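Beta-hexosaminidase Amuc_2018 (Akkermansia muciniphila, PDB 6JE8) hydrolyses terminal, non-reducing N-acetylglucosamine and N-acetylgalactosamine units from glycans and from chitobiose, as a zinc-binding beta-N-acetylhexosaminidase of glycosyl hydrolase family 20. Local coordinates at residues R12-Q17 / C81-D86; K111-M116 / A178-D183; L128-G133 / E187-G192; G256-T261 / D281-M286. One frame throughout, in Å; residues are numbered along the deposited sequence.

Contact 1. Residues R12-Q17 / C81-D86; sequences RTELRQ and CGVITD
Glu14 and Val83 face each other as a hydrogen-bonded antiparallel pair. Glu14 N bonds to Val83 O at 2.9 Å, and Val83 N returns a bond to Glu14 O at 2.8 Å. The packing is tight one step on, where Leu15 pairs with Gly82 without hydrogen bonds, their CA atoms only 4.1 Å apart; a side chain on Gly82 would run into Glu14 O, and the backbone angles there call for glycine in any case. Arg16 N then bonds to Cys81 O. The two strands run antiparallel, their N-to-C directions 166° apart, the edge pairing of 12-16 on 79-86 in the mixed sheet of the family 20 domain 2. Strand 39-44 bonds to the other edge of 79-86, and helix 55-73 packs over the face that carries Ile84, against Thr64 and Leu68. The face of Glu14, Val83 and Thr85 is the looser, more solvent-accessible one. Here a water bridges the strands, donating to Glu14 OE1 and, at 2.9 Å, to Val83 O, while accepting from Thr85 OG1. Two arginines reach over this side. The chain of Arg16 stays extended from CG to NE and lays one guanidinium face on Val83, with NH2 3.2 Å from CG2. Arg12, its CG anti to the backbone N (chi1 -176°), bends at chi3 to set its guanidinium over Thr85. At that end the pairing slackens, for Arg12 N makes only a weak bond to Thr85 O, which also takes a hydrogen bond from Ser11 OG.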
loop_
_atom_site.group_PDB
_atom_site.type_symbol
_atom_site.label_atom_id
_atom_site.label_comp_id
_atom_site.label_asym_id
_atom_site.label_seq_id
_atom_site.Cartn_x
_atom_site.Cartn_y
_atom_site.Cartn_z
ATOM N N ARG A 12 24.428 7.553 2.957
ATOM C CA ARG A 12 25.849 7.867 2.824
ATOM C C ARG A 12 26.644 6.608 2.508
ATOM O O ARG A 12 26.508 5.598 3.208
ATOM C CB ARG A 12 26.391 8.510 4.109
ATOM C CG ARG A 12 27.856 8.959 4.008
ATOM C CD ARG A 12 28.401 9.406 5.364
ATOM N NE ARG A 12 27.353 10.005 6.181
ATOM C CZ ARG A 12 27.432 10.183 7.497
ATOM N NH1 ARG A 12 28.524 9.818 8.161
ATOM N NH2 ARG A 12 26.409 10.727 8.147
ATOM N N THR A 13 27.473 6.670 1.464
ATOM C CA THR A 13 28.378 5.581 1.105
ATOM C C THR A 13 29.778 6.159 0.940
ATOM O O THR A 13 29.970 7.082 0.140
ATOM C CB THR A 13 27.948 4.886 -0.198
ATOM O OG1 THR A 13 26.576 4.460 -0.118
ATOM C CG2 THR A 13 28.828 3.680 -0.459
ATOM N N GLU A 14 30.748 5.613 1.677
ATOM C CA GLU A 14 32.153 6.020 1.587
ATOM C C GLU A 14 32.956 4.804 1.140
ATOM O O GLU A 14 33.216 3.904 1.940
ATOM C CB GLU A 14 32.659 6.548 2.927
ATOM C CG GLU A 14 31.786 7.642 3.540
ATOM C CD GLU A 14 32.110 7.909 5.005
ATOM O OE1 GLU A 14 31.511 7.250 5.892
ATOM O OE2 GLU A 14 32.971 8.778 5.269
ATOM N N LEU A 15 33.341 4.768 -0.130
ATOM C CA LEU A 15 34.074 3.635 -0.673
ATOM C C LEU A 15 35.575 3.775 -0.425
ATOM O O LEU A 15 36.109 4.882 -0.287
ATOM C CB LEU A 15 33.797 3.495 -2.171
ATOM C CG LEU A 15 32.319 3.370 -2.552
ATOM C CD1 LEU A 15 32.159 3.399 -4.063
ATOM C CD2 LEU A 15 31.752 2.096 -1.973
ATOM N N ARG A 16 36.250 2.633 -0.366
ATOM C CA ARG A 16 37.686 2.547 -0.156
ATOM C C ARG A 16 38.328 1.821 -1.334
ATOM O O ARG A 16 37.671 1.060 -2.050
ATOM C CB ARG A 16 38.003 1.826 1.164
ATOM C CG ARG A 16 37.482 2.575 2.386
ATOM C CD ARG A 16 37.515 1.754 3.678
ATOM N NE ARG A 16 37.082 2.578 4.809
ATOM C CZ ARG A 16 36.867 2.134 6.046
ATOM N NH1 ARG A 16 37.038 0.854 6.345
ATOM N NH2 ARG A 16 36.483 2.981 6.992
ATOM N N GLN A 17 39.623 2.060 -1.534
ATOM C CA GLN A 17 40.348 1.491 -2.677
ATOM C C GLN A 17 40.949 0.130 -2.349
ATOM O O GLN A 17 42.148 -0.111 -2.501
ATOM C CB GLN A 17 41.426 2.459 -3.153
ATOM C CG GLN A 17 40.886 3.800 -3.614
ATOM C CD GLN A 17 39.755 3.669 -4.616
ATOM O OE1 GLN A 17 38.702 4.297 -4.467
ATOM N NE2 GLN A 17 39.963 2.853 -5.646
ATOM N N CYS A 81 35.475 -2.306 -0.813
ATOM C CA CYS A 81 35.362 -2.065 0.611
ATOM C C CYS A 81 34.792 -0.675 0.831
ATOM O O CYS A 81 34.832 0.175 -0.057
ATOM C CB CYS A 81 36.722 -2.196 1.287
ATOM S SG CYS A 81 37.300 -3.895 1.228
ATOM N N GLY A 82 34.249 -0.444 2.021
ATOM C CA GLY A 82 33.694 0.868 2.294
ATOM C C GLY A 82 32.828 0.855 3.534
ATOM O O GLY A 82 32.772 -0.133 4.256
ATOM N N VAL A 83 32.178 1.995 3.778
ATOM C CA VAL A 83 31.322 2.200 4.946
ATOM C C VAL A 83 30.009 2.803 4.464
ATOM O O VAL A 83 30.004 3.860 3.821
ATOM C CB VAL A 83 31.966 3.114 6.003
ATOM C CG1 VAL A 83 31.027 3.283 7.203
ATOM C CG2 VAL A 83 33.309 2.556 6.469
ATOM N N ILE A 84 28.902 2.149 4.790
ATOM C CA ILE A 84 27.561 2.616 4.464
ATOM C C ILE A 84 26.926 3.073 5.770
ATOM O O ILE A 84 26.864 2.303 6.729
ATOM C CB ILE A 84 26.732 1.492 3.814
ATOM C CG1 ILE A 84 27.372 1.047 2.503
ATOM C CG2 ILE A 84 25.270 1.924 3.635
ATOM C CD1 ILE A 84 26.909 -0.329 2.033
ATOM N N THR A 85 26.485 4.329 5.834
ATOM C CA THR A 85 25.760 4.825 6.998
ATOM C C THR A 85 24.405 5.280 6.490
ATOM O O THR A 85 24.336 6.074 5.542
ATOM C CB THR A 85 26.509 5.969 7.682
ATOM O OG1 THR A 85 27.866 5.569 7.890
ATOM C CG2 THR A 85 25.875 6.282 9.025
ATOM N N ASP A 86 23.331 4.761 7.086
ATOM C CA ASP A 86 22.069 4.788 6.364
ATOM C C ASP A 86 20.889 4.884 7.322
ATOM O O ASP A 86 20.890 4.256 8.389
ATOM C CB ASP A 86 21.964 3.514 5.511
ATOM C CG ASP A 86 20.981 3.636 4.364
ATOM O OD1 ASP A 86 20.502 4.764 4.071
ATOM O OD2 ASP A 86 20.716 2.572 3.745
HETATM O O HOH W 1 29.305 6.100 5.555
#

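Contact 2. Residues K111-M116 / A178-D183; sequences KFVDMM and AARGID
Asp114 and Arg180 form a salt bridge on the polar side of this contact, with Arg180 NE 2.9 Å from Asp114 OD1. The N-H points poorly at the oxygen (125°), which makes it a weak hydrogen bond, although the carboxylate and guanidinium planes are only 13° apart. The stronger partner of OD1 is Tyr176 OH. The other oxygen, OD2, accepts a hydrogen bond from a water 2.9 Å away; that water sits in plane at the guanidinium edge and accepts from Arg180 NH2. NH1 bonds to Tyr176 O, and the Tyr176 ring adds a cation-pi contact, which leaves each guanidinium nitrogen with a partner. Replacing Arg180 by alanine is likely to leave Asp114 without its counter-charge and Tyr176 O without this donor. Inward, the chemistry turns apolar: Ile182 CD1 lies 3.7 Å from Met116 CG and 3.9 Å from Val113 CG1. Ile182 belongs to the Schellman motif, its N bonded to Cys177 O, with Gly181 at C-prime, that ends helix 167-179 and turns the chain into strand 183-190. Helix 106-118 thus packs beside that turn, and Val113, Met116 and Ile182 all rest on Leu124 of strand 123-130, the barrel strand beneath.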
loop_
_atom_site.group_PDB
_atom_site.type_symbol
_atom_site.label_atom_id
_atom_site.label_comp_id
_atom_site.label_asym_id
_atom_site.label_seq_id
_atom_site.Cartn_x
_atom_site.Cartn_y
_atom_site.Cartn_z
ATOM N N LYS A 111 5.293 -14.272 -0.971
ATOM C CA LYS A 111 6.295 -13.878 -1.965
ATOM C C LYS A 111 6.312 -12.357 -2.175
ATOM O O LYS A 111 7.386 -11.734 -2.280
ATOM C CB LYS A 111 6.040 -14.587 -3.298
ATOM C CG LYS A 111 7.146 -14.289 -4.310
ATOM C CD LYS A 111 7.140 -15.228 -5.504
ATOM C CE LYS A 111 8.461 -15.135 -6.265
ATOM N NZ LYS A 111 8.551 -16.122 -7.378
ATOM N N PHE A 112 5.122 -11.750 -2.262
ATOM C CA PHE A 112 5.029 -10.301 -2.429
ATOM C C PHE A 112 5.723 -9.576 -1.278
ATOM O O PHE A 112 6.450 -8.585 -1.483
ATOM C CB PHE A 112 3.548 -9.898 -2.527
ATOM C CG PHE A 112 3.327 -8.448 -2.905
ATOM C CD1 PHE A 112 3.296 -7.462 -1.925
ATOM C CD2 PHE A 112 3.163 -8.080 -4.232
ATOM C CE1 PHE A 112 3.101 -6.125 -2.256
ATOM C CE2 PHE A 112 2.973 -6.736 -4.586
ATOM C CZ PHE A 112 2.941 -5.758 -3.592
ATOM N N VAL A 113 5.519 -10.074 -0.055
ATOM C CA VAL A 113 6.117 -9.475 1.132
ATOM C C VAL A 113 7.638 -9.619 1.116
ATOM O O VAL A 113 8.357 -8.677 1.468
ATOM C CB VAL A 113 5.511 -10.095 2.406
ATOM C CG1 VAL A 113 6.330 -9.694 3.649
ATOM C CG2 VAL A 113 4.049 -9.688 2.550
ATOM N N ASP A 114 8.155 -10.806 0.765
ATOM C CA ASP A 114 9.615 -10.953 0.704
ATOM C C ASP A 114 10.226 -9.967 -0.287
ATOM O O ASP A 114 11.281 -9.364 -0.016
ATOM C CB ASP A 114 10.017 -12.379 0.318
ATOM C CG ASP A 114 9.794 -13.379 1.435
ATOM O OD1 ASP A 114 9.427 -12.971 2.549
ATOM O OD2 ASP A 114 9.987 -14.587 1.196
ATOM N N MET A 115 9.580 -9.792 -1.442
ATOM C CA MET A 115 10.126 -8.865 -2.430
ATOM C C MET A 115 10.092 -7.422 -1.930
ATOM O O MET A 115 11.070 -6.683 -2.090
ATOM C CB MET A 115 9.377 -9.017 -3.753
ATOM C CG MET A 115 9.610 -10.392 -4.358
ATOM S SD MET A 115 8.775 -10.656 -5.937
ATOM C CE MET A 115 9.583 -9.467 -6.982
ATOM N N MET A 116 8.990 -6.995 -1.308
ATOM C CA MET A 116 8.955 -5.610 -0.845
ATOM C C MET A 116 9.928 -5.383 0.311
ATOM O O MET A 116 10.515 -4.299 0.419
ATOM C CB MET A 116 7.527 -5.200 -0.472
ATOM C CG MET A 116 7.016 -5.743 0.832
ATOM S SD MET A 116 5.220 -5.484 0.963
ATOM C CE MET A 116 5.191 -3.708 1.296
ATOM N N ALA A 178 5.785 -8.797 10.357
ATOM C CA ALA A 178 6.491 -8.202 11.486
ATOM C C ALA A 178 7.937 -8.671 11.527
ATOM O O ALA A 178 8.855 -7.884 11.811
ATOM C CB ALA A 178 5.793 -8.568 12.795
ATOM N N ALA A 179 8.152 -9.955 11.240
ATOM C CA ALA A 179 9.501 -10.501 11.206
ATOM C C ALA A 179 10.329 -9.856 10.111
ATOM O O ALA A 179 11.571 -9.865 10.191
ATOM C CB ALA A 179 9.449 -12.019 11.005
ATOM N N ARG A 180 9.671 -9.307 9.085
ATOM C CA ARG A 180 10.389 -8.619 8.013
ATOM C C ARG A 180 10.282 -7.086 8.083
ATOM O O ARG A 180 10.515 -6.407 7.074
ATOM C CB ARG A 180 9.905 -9.165 6.665
ATOM C CG ARG A 180 10.245 -10.665 6.509
ATOM C CD ARG A 180 9.343 -11.441 5.535
ATOM N NE ARG A 180 9.766 -12.845 5.411
ATOM C CZ ARG A 180 9.562 -13.783 6.332
ATOM N NH1 ARG A 180 8.916 -13.490 7.460
ATOM N NH2 ARG A 180 10.003 -15.029 6.130
ATOM N N GLY A 181 9.944 -6.528 9.251
ATOM C CA GLY A 181 9.913 -5.091 9.449
ATOM C C GLY A 181 8.723 -4.365 8.861
ATOM O O GLY A 181 8.785 -3.147 8.675
ATOM N N ILE A 182 7.631 -5.066 8.578
ATOM C CA ILE A 182 6.493 -4.497 7.861
ATOM C C ILE A 182 5.275 -4.521 8.777
ATOM O O ILE A 182 4.971 -5.559 9.369
ATOM C CB ILE A 182 6.233 -5.288 6.570
ATOM C CG1 ILE A 182 7.392 -5.060 5.591
ATOM C CG2 ILE A 182 4.868 -4.931 5.950
ATOM C CD1 ILE A 182 7.453 -6.074 4.447
ATOM N N ASP A 183 4.598 -3.371 8.913
ATOM C CA ASP A 183 3.281 -3.308 9.555
ATOM C C ASP A 183 2.179 -3.446 8.509
ATOM O O ASP A 183 2.320 -2.971 7.380
ATOM C CB ASP A 183 3.072 -1.986 10.279
ATOM C CG ASP A 183 3.967 -1.830 11.497
ATOM O OD1 ASP A 183 4.602 -2.816 11.921
ATOM O OD2 ASP A 183 4.020 -0.703 12.037
HETATM O O HOH W 2 11.254 -15.647 3.575
#

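Contact 3. Residues L128-G133 / E187-G192; sequences LTDNQG and EIDMPG
Leu128 N donates to Glu187 O at 3.3 Å, a direct backbone hydrogen bond between the segments. Beyond it the parallel strands part, and a water takes over by donating to Thr129 O and Glu187 O. A type I turn from Asp130 to Gly133 then carries the first segment away, while a cis peptide precedes Pro191 in the second. On the apolar side, Ile188 CD1 touches both Thr129 CG2, 3.6 Å away, and Leu128 CB. Thr129 OG1, held between its backbone N and carbonyl carbon (chi1 66°), faces Ile188 CA and meets a second water at 2.7 Å, which donates to Asp189 O. Asp130, of the active site, brings OD2 within 3.9 Å of Asp189 OD2, their planes 70° apart. Arg101, a substrate-binding residue, forms a salt bridge to that Asp130 oxygen, joined by hydrogen bonds from His127 and His193; OD1 accepts from Asn131 N through its anti lone pair. Strands 123-130 and 183-190 are neighbours in the barrel of the catalytic domain: strand 251-255 continues it beyond 183-190, helix 230-246 packs outside on Ile188, and Trp134 of strand 133-134 touches both Thr129 and Ile188.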
loop_
_atom_site.group_PDB
_atom_site.type_symbol
_atom_site.label_atom_id
_atom_site.label_comp_id
_atom_site.label_asym_id
_atom_site.label_seq_id
_atom_site.Cartn_x
_atom_site.Cartn_y
_atom_site.Cartn_z
ATOM N N LEU A 128 -9.317 -4.803 1.444
ATOM C CA LEU A 128 -9.978 -6.064 1.762
ATOM C C LEU A 128 -11.400 -6.185 1.229
ATOM O O LEU A 128 -11.908 -7.307 1.118
ATOM C CB LEU A 128 -10.022 -6.253 3.282
ATOM C CG LEU A 128 -8.666 -6.610 3.890
ATOM C CD1 LEU A 128 -8.706 -6.468 5.411
ATOM C CD2 LEU A 128 -8.307 -8.041 3.481
ATOM N N THR A 129 -12.080 -5.074 0.966
ATOM C CA THR A 129 -13.486 -5.107 0.593
ATOM C C THR A 129 -13.748 -4.108 -0.525
ATOM O O THR A 129 -13.129 -3.043 -0.581
ATOM C CB THR A 129 -14.399 -4.772 1.789
ATOM O OG1 THR A 129 -14.194 -3.408 2.179
ATOM C CG2 THR A 129 -14.101 -5.686 2.982
ATOM N N ASP A 130 -14.675 -4.449 -1.413
ATOM C CA ASP A 130 -15.080 -3.530 -2.480
ATOM C C ASP A 130 -16.308 -4.114 -3.162
ATOM O O ASP A 130 -16.922 -5.066 -2.666
ATOM C CB ASP A 130 -13.958 -3.282 -3.495
ATOM C CG ASP A 130 -14.004 -1.863 -4.075
ATOM O OD1 ASP A 130 -14.993 -1.516 -4.770
ATOM O OD2 ASP A 130 -13.064 -1.077 -3.802
ATOM N N ASN A 131 -16.663 -3.549 -4.318
ATOM C CA ASN A 131 -17.855 -4.016 -5.018
ATOM C C ASN A 131 -17.718 -5.451 -5.505
ATOM O O ASN A 131 -18.722 -6.164 -5.597
ATOM C CB ASN A 131 -18.155 -3.099 -6.204
ATOM C CG ASN A 131 -18.574 -1.718 -5.770
ATOM O OD1 ASN A 131 -19.287 -1.564 -4.778
ATOM N ND2 ASN A 131 -18.155 -0.700 -6.522
ATOM N N GLN A 132 -16.499 -5.885 -5.831
ATOM C CA GLN A 132 -16.267 -7.148 -6.514
ATOM C C GLN A 132 -15.969 -8.305 -5.565
ATOM O O GLN A 132 -15.736 -9.424 -6.031
ATOM C CB GLN A 132 -15.099 -7.003 -7.506
ATOM C CG GLN A 132 -15.293 -5.972 -8.629
ATOM C CD GLN A 132 -15.131 -4.514 -8.187
ATOM O OE1 GLN A 132 -14.693 -4.220 -7.069
ATOM N NE2 GLN A 132 -15.490 -3.589 -9.081
ATOM N N GLY A 133 -15.963 -8.072 -4.255
ATOM C CA GLY A 133 -15.642 -9.141 -3.328
ATOM C C GLY A 133 -15.354 -8.620 -1.934
ATOM O O GLY A 133 -14.958 -7.463 -1.761
ATOM N N GLU A 187 -7.940 -2.034 5.050
ATOM C CA GLU A 187 -8.876 -1.036 4.536
ATOM C C GLU A 187 -10.241 -1.682 4.375
ATOM O O GLU A 187 -10.369 -2.704 3.695
ATOM C CB GLU A 187 -8.426 -0.458 3.190
ATOM C CG GLU A 187 -9.381 0.633 2.644
ATOM C CD GLU A 187 -8.970 1.159 1.270
ATOM O OE1 GLU A 187 -7.862 0.821 0.799
ATOM O OE2 GLU A 187 -9.762 1.908 0.649
ATOM N N ILE A 188 -11.249 -1.083 5.000
ATOM C CA ILE A 188 -12.644 -1.477 4.844
ATOM C C ILE A 188 -13.374 -0.234 4.369
ATOM O O ILE A 188 -13.602 0.689 5.158
ATOM C CB ILE A 188 -13.266 -1.988 6.150
ATOM C CG1 ILE A 188 -12.441 -3.116 6.762
ATOM C CG2 ILE A 188 -14.723 -2.445 5.893
ATOM C CD1 ILE A 188 -12.333 -4.335 5.861
ATOM N N ASP A 189 -13.745 -0.200 3.092
ATOM C CA ASP A 189 -14.378 0.992 2.548
ATOM C C ASP A 189 -15.815 1.127 3.022
ATOM O O ASP A 189 -16.566 0.152 3.067
ATOM C CB ASP A 189 -14.337 0.957 1.023
ATOM C CG ASP A 189 -12.985 1.327 0.496
ATOM O OD1 ASP A 189 -12.148 1.705 1.338
ATOM O OD2 ASP A 189 -12.752 1.260 -0.724
ATOM N N MET A 190 -16.194 2.356 3.361
ATOM C CA MET A 190 -17.552 2.662 3.799
ATOM C C MET A 190 -17.785 4.150 3.602
ATOM O O MET A 190 -16.833 4.938 3.666
ATOM C CB MET A 190 -17.763 2.266 5.269
ATOM C CG MET A 190 -16.829 2.975 6.243
ATOM S SD MET A 190 -16.865 2.225 7.871
ATOM C CE MET A 190 -15.981 0.691 7.562
ATOM N N PRO A 191 -19.038 4.576 3.361
ATOM C CA PRO A 191 -20.240 3.742 3.303
ATOM C C PRO A 191 -20.487 3.096 1.939
ATOM O O PRO A 191 -21.407 2.277 1.847
ATOM C CB PRO A 191 -21.359 4.736 3.639
ATOM C CG PRO A 191 -20.859 6.029 3.066
ATOM C CD PRO A 191 -19.359 6.016 3.297
ATOM N N GLY A 192 -19.687 3.458 0.931
ATOM C CA GLY A 192 -19.807 2.930 -0.418
ATOM C C GLY A 192 -18.840 1.794 -0.697
ATOM O O GLY A 192 -18.340 1.130 0.216
HETATM O O HOH W 3 -16.162 -1.906 1.011
HETATM O O HOH W 4 -11.437 -1.910 1.178
#

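Contact 4. Residues G256-T261 / D281-M286; sequences GDEAPT and DEQEQM
Thr261 meets the start of helix 282-299 with every atom of its side chain. CB lies 3.6 Å from Glu282 CB, the two side chains meeting at a slant. From there the branches part: chi1 of 53° sets OG1 between the backbone N and the carbonyl carbon and sends CG2 the other way, anti to the carbonyl carbon. OG1 passes Glu282 CB and bonds to two waters. One water oxygen, 2.6 Å from Thr261 OG1, donates to Glu282 OE1; the other accepts from Gln283 NE2. CG2 turns to the apolar side and touches Met286 CE at 3.7 Å. A valine in place of Thr261 would probably keep much of that packing but leave both waters without the hydroxyl that ties them to this loop. Farther along, Ala259 CB touches Met286 CE more loosely, and a third water joins Glu258 OE2 to Gln283 OE1, a doubtful link because it rests on one of two conformers of Glu258. No direct hydrogen bond links the segments. The helix start is fixed from within, since Asp281 is its N-cap and OD1 accepts from Glu284 N at 3.0 Å, while Glu282 OE2 is engaged by Arg274 in a salt bridge. The loop follows barrel strand 251-255 and bears substrate-binding Asp257 and active-site Glu258, an Asp-Glu pair at the C-terminal end of a strand, as is characteristic of family 20 hexosaminidases.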
loop_
_atom_site.group_PDB
_atom_site.type_symbol
_atom_site.label_atom_id
_atom_site.label_comp_id
_atom_site.label_asym_id
_atom_site.label_seq_id
_atom_site.Cartn_x
_atom_site.Cartn_y
_atom_site.Cartn_z
ATOM N N GLY A 256 -13.167 6.678 2.065
ATOM C CA GLY A 256 -13.495 8.079 2.208
ATOM C C GLY A 256 -13.510 8.877 0.923
ATOM O O GLY A 256 -13.807 10.080 0.968
ATOM N N ASP A 257 -13.192 8.257 -0.213
ATOM C CA ASP A 257 -13.312 8.937 -1.491
ATOM C C ASP A 257 -14.782 9.265 -1.771
ATOM O O ASP A 257 -15.700 8.626 -1.245
ATOM C CB ASP A 257 -12.710 8.081 -2.608
ATOM C CG ASP A 257 -13.203 6.636 -2.567
ATOM O OD1 ASP A 257 -13.139 6.004 -1.491
ATOM O OD2 ASP A 257 -13.668 6.140 -3.613
ATOM N N GLU A 258 -14.997 10.292 -2.595
ATOM C CA GLU A 258 -16.349 10.776 -2.847
ATOM C C GLU A 258 -17.251 9.659 -3.357
ATOM O O GLU A 258 -16.923 8.963 -4.321
ATOM C CB GLU A 258 -16.317 11.932 -3.844
ATOM C CG GLU A 258 -15.792 13.229 -3.254
ATOM C CD GLU A 258 -16.618 13.718 -2.076
ATOM O OE1 GLU A 258 -17.817 13.366 -1.996
ATOM O OE2 GLU A 258 -16.068 14.457 -1.230
ATOM N N ALA A 259 -18.399 9.493 -2.689
ATOM C CA ALA A 259 -19.415 8.490 -2.964
ATOM C C ALA A 259 -20.669 9.150 -3.525
ATOM O O ALA A 259 -21.002 10.265 -3.115
ATOM C CB ALA A 259 -19.780 7.726 -1.687
ATOM N N PRO A 260 -21.370 8.508 -4.460
ATOM C CA PRO A 260 -22.657 9.058 -4.919
ATOM C C PRO A 260 -23.680 8.955 -3.798
ATOM O O PRO A 260 -23.846 7.894 -3.202
ATOM C CB PRO A 260 -23.037 8.156 -6.104
ATOM C CG PRO A 260 -21.870 7.198 -6.302
ATOM C CD PRO A 260 -21.121 7.166 -5.009
ATOM N N THR A 261 -24.383 10.051 -3.521
ATOM C CA THR A 261 -25.314 10.057 -2.400
ATOM C C THR A 261 -26.779 10.088 -2.829
ATOM O O THR A 261 -27.646 10.298 -1.979
ATOM C CB THR A 261 -25.011 11.231 -1.466
ATOM O OG1 THR A 261 -24.967 12.446 -2.223
ATOM C CG2 THR A 261 -23.662 11.020 -0.763
ATOM N N ASP A 281 -27.910 18.796 3.658
ATOM C CA ASP A 281 -27.737 17.979 2.470
ATOM C C ASP A 281 -27.018 16.694 2.860
ATOM O O ASP A 281 -26.714 16.458 4.034
ATOM C CB ASP A 281 -26.973 18.752 1.392
ATOM C CG ASP A 281 -25.636 19.274 1.889
ATOM O OD1 ASP A 281 -25.063 18.681 2.828
ATOM O OD2 ASP A 281 -25.159 20.291 1.346
ATOM N N GLU A 282 -26.713 15.883 1.849
ATOM C CA GLU A 282 -26.106 14.581 2.092
ATOM C C GLU A 282 -24.630 14.683 2.449
ATOM O O GLU A 282 -24.082 13.730 3.007
ATOM C CB GLU A 282 -26.288 13.672 0.877
ATOM C CG GLU A 282 -27.726 13.193 0.680
ATOM C CD GLU A 282 -28.653 14.317 0.254
ATOM O OE1 GLU A 282 -28.268 15.100 -0.641
ATOM O OE2 GLU A 282 -29.752 14.435 0.834
ATOM N N GLN A 283 -23.973 15.809 2.150
ATOM C CA GLN A 283 -22.593 15.973 2.603
ATOM C C GLN A 283 -22.525 16.161 4.114
ATOM O O GLN A 283 -21.606 15.646 4.764
ATOM C CB GLN A 283 -21.916 17.130 1.865
ATOM C CG GLN A 283 -21.387 16.706 0.490
ATOM C CD GLN A 283 -20.513 15.447 0.564
ATOM O OE1 GLN A 283 -19.424 15.463 1.146
ATOM N NE2 GLN A 283 -21.001 14.348 -0.012
ATOM N N GLU A 284 -23.483 16.894 4.698
ATOM C CA GLU A 284 -23.549 16.958 6.153
ATOM C C GLU A 284 -23.817 15.578 6.746
ATOM O O GLU A 284 -23.263 15.225 7.801
ATOM C CB GLU A 284 -24.618 17.959 6.587
ATOM C CG GLU A 284 -24.199 19.410 6.383
ATOM C CD GLU A 284 -22.945 19.759 7.165
ATOM O OE1 GLU A 284 -22.897 19.457 8.379
ATOM O OE2 GLU A 284 -22.001 20.314 6.564
ATOM N N GLN A 285 -24.649 14.776 6.074
ATOM C CA GLN A 285 -24.889 13.417 6.542
ATOM C C GLN A 285 -23.616 12.580 6.479
ATOM O O GLN A 285 -23.338 11.793 7.391
ATOM C CB GLN A 285 -25.999 12.770 5.720
ATOM C CG GLN A 285 -26.477 11.465 6.301
ATOM C CD GLN A 285 -27.566 10.836 5.464
ATOM O OE1 GLN A 285 -28.232 11.517 4.684
ATOM N NE2 GLN A 285 -27.737 9.524 5.601
ATOM N N MET A 286 -22.827 12.745 5.413
ATOM C CA MET A 286 -21.554 12.029 5.297
ATOM C C MET A 286 -20.582 12.430 6.406
ATOM O O MET A 286 -19.893 11.573 6.991
ATOM C CB MET A 286 -20.944 12.294 3.919
ATOM C CG MET A 286 -19.752 11.416 3.587
ATOM S SD MET A 286 -20.229 9.694 3.303
ATOM C CE MET A 286 -21.212 9.842 1.809
HETATM O O HOH W 5 -16.653 13.866 1.303
HETATM O O HOH W 6 -27.117 13.746 -2.992
HETATM O O HOH W 7 -23.373 14.620 -1.505
#

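Contacts 2 and 3 are buried, contact 1 is partly buried and contact 4 lies at the surface. Contact 1 belongs to the non-catalytic domain 2, its centre about 47 Å from that of contact 3, and is dominated by backbone pairing. The other three share the catalytic domain. Contacts 2 and 3 use elements that follow each other in the chain, helix 106-118 and strand 123-130, helix 167-179 and strand 183-190, with a salt bridge and apolar packing at one end and active-site carboxylates at the other. Contact 4 relies on waters; it touches contact 3 through Pro191 CG and Met286 SD, 3.7 Å apart.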